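Local coordinates for protein choline kinase (Cryptosporidium parvum, PDB 3MES) that probably transfers a phosphate group from ATP to choline, and perhaps to ethanolamine, with the help of magnesium ions, at residues K173-L178 and G295-N300. Residues are numbered along the deposited sequence; the frame is centred on the assembly and turned at random.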
loop_
_atom_site.group_PDB
_atom_site.type_symbol
_atom_site.label_atom_id
_atom_site.label_comp_id
_atom_site.label_asym_id
_atom_site.label_seq_id
_atom_site.Cartn_x
_atom_site.Cartn_y
_atom_site.Cartn_z
ATOM N N LYS B 173 -0.207 6.002 4.350
ATOM C CA LYS B 173 1.108 5.901 3.729
ATOM C C LYS B 173 1.227 6.867 2.554
ATOM O O LYS B 173 2.256 7.523 2.380
ATOM C CB LYS B 173 1.368 4.473 3.245
ATOM C CG LYS B 173 2.762 4.269 2.673
ATOM C CD LYS B 173 2.721 3.416 1.424
ATOM C CE LYS B 173 1.891 4.087 0.347
ATOM N NZ LYS B 173 1.833 3.273 -0.897
ATOM N N ASN B 174 0.170 6.941 1.750
ATOM C CA ASN B 174 0.123 7.838 0.598
ATOM C C ASN B 174 0.095 9.304 1.011
ATOM O O ASN B 174 0.816 10.127 0.451
ATOM C CB ASN B 174 -1.091 7.519 -0.279
ATOM C CG ASN B 174 -1.028 6.131 -0.875
ATOM O OD1 ASN B 174 -2.056 5.519 -1.166
ATOM N ND2 ASN B 174 0.186 5.622 -1.056
ATOM N N MET B 175 -0.744 9.627 1.991
ATOM C CA MET B 175 -0.811 10.988 2.516
ATOM C C MET B 175 0.563 11.430 3.012
ATOM O O MET B 175 0.986 12.561 2.774
ATOM C CB MET B 175 -1.846 11.088 3.643
ATOM C CG MET B 175 -2.038 12.494 4.192
ATOM S SD MET B 175 -3.201 12.579 5.572
ATOM C CE MET B 175 -4.752 12.235 4.749
ATOM N N GLY B 176 1.261 10.525 3.692
ATOM C CA GLY B 176 2.602 10.809 4.195
ATOM C C GLY B 176 3.598 11.124 3.095
ATOM O O GLY B 176 4.413 12.037 3.228
ATOM N N SER B 177 3.538 10.363 2.004
ATOM C CA SER B 177 4.430 10.579 0.867
ATOM C C SER B 177 4.193 11.940 0.230
ATOM O O SER B 177 5.113 12.558 -0.302
ATOM C CB SER B 177 4.243 9.482 -0.183
ATOM O OG SER B 177 4.964 8.316 0.171
ATOM N N LEU B 178 2.949 12.396 0.290
ATOM C CA LEU B 178 2.557 13.665 -0.304
ATOM C C LEU B 178 2.908 14.823 0.626
ATOM O O LEU B 178 3.252 15.914 0.176
ATOM C CB LEU B 178 1.055 13.646 -0.608
ATOM C CG LEU B 178 0.417 14.833 -1.333
ATOM C CD1 LEU B 178 -0.295 15.757 -0.361
ATOM C CD2 LEU B 178 1.445 15.588 -2.178
ATOM N N GLY B 295 -2.058 17.787 10.735
ATOM C CA GLY B 295 -3.229 17.345 11.488
ATOM C C GLY B 295 -4.543 17.728 10.832
ATOM O O GLY B 295 -5.539 17.012 10.943
ATOM N N ALA B 296 -4.550 18.867 10.149
ATOM C CA ALA B 296 -5.740 19.305 9.435
ATOM C C ALA B 296 -6.125 18.282 8.370
ATOM O O ALA B 296 -7.280 17.860 8.290
ATOM C CB ALA B 296 -5.510 20.673 8.807
ATOM N N ASP B 297 -5.149 17.878 7.565
ATOM C CA ASP B 297 -5.402 16.963 6.459
ATOM C C ASP B 297 -5.855 15.595 6.955
ATOM O O ASP B 297 -6.769 14.988 6.392
ATOM C CB ASP B 297 -4.155 16.817 5.584
ATOM C CG ASP B 297 -4.495 16.539 4.135
ATOM O OD1 ASP B 297 -5.664 16.761 3.752
ATOM O OD2 ASP B 297 -3.601 16.108 3.376
ATOM N N ILE B 298 -5.210 15.111 8.012
ATOM C CA ILE B 298 -5.540 13.805 8.570
ATOM C C ILE B 298 -6.920 13.810 9.225
ATOM O O ILE B 298 -7.726 12.904 8.999
ATOM C CB ILE B 298 -4.469 13.334 9.580
ATOM C CG1 ILE B 298 -3.119 13.161 8.878
ATOM C CG2 ILE B 298 -4.896 12.031 10.243
ATOM C CD1 ILE B 298 -1.950 12.944 9.821
ATOM N N ALA B 299 -7.194 14.831 10.029
ATOM C CA ALA B 299 -8.489 14.948 10.694
ATOM C C ALA B 299 -9.632 15.023 9.683
ATOM O O ALA B 299 -10.724 14.505 9.927
ATOM C CB ALA B 299 -8.512 16.156 11.624
ATOM N N ASN B 300 -9.381 15.666 8.546
ATOM C CA ASN B 300 -10.391 15.738 7.493
ATOM C C ASN B 300 -10.704 14.364 6.919
ATOM O O ASN B 300 -11.862 14.029 6.681
ATOM C CB ASN B 300 -9.966 16.675 6.364
ATOM C CG ASN B 300 -11.039 16.818 5.304
ATOM O OD1 ASN B 300 -12.040 17.506 5.507
ATOM N ND2 ASN B 300 -10.842 16.160 4.169
#
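Met175 and Ile298 mark the closest approach of two helical segments, 173-178 and 295-300, in a buried contact, with their CA atoms 8.2 Å apart and no hydrogen bond linking the segments. One side chain bridges this separation. Met175 has its CA–CB bond directed at segment 295-300 and runs straight outward, with CG anti to the backbone N (chi1 -177°) and the chain extended at chi2 as well. Only at chi3 (-70°) does it bend, turning the methyl along the opposing helix. The thioether therefore meets the cleft between Asp297 and Ile298. Its SD lies 3.4 Å from Ile298 CG1, a close van der Waals contact, and 4.0 Å from Ile298 CA, while CE rests 3.8 Å from the main-chain Asp297 O. Ile298 presents CG1 to the sulfur because this branch stands anti to its own carbonyl carbon (chi1 -63°).

The Asp297 carboxylate slides past the methionine in the opposite direction, Asp297 OD2 lying 4.0 Å from Met175 CG. This is a van der Waals contact between a methylene and a carboxylate oxygen whose hydrogen bonds lie elsewhere: OD2 accepts from His266 N and His179 NE2, and OD1 from Asn267 N. Three bonds thus fix the carboxylate's rotation and hold the backbone leading into Asp268 of the ligand pocket, probably positioning that loop, much as the helix-F aspartate grips the HRD loop in protein kinases.

The packing lies inside the mainly helical C-terminal lobe, with the Asp297 side chain about 9 Å from that of the magnesium ligand Glu304. Phe333 of helix 327-342 touches both Met175 and Ile298, Met356 and Val360 of helix 351-362 also pack on Ile298, and Ala265 of strand 262-265 lies against Asp297.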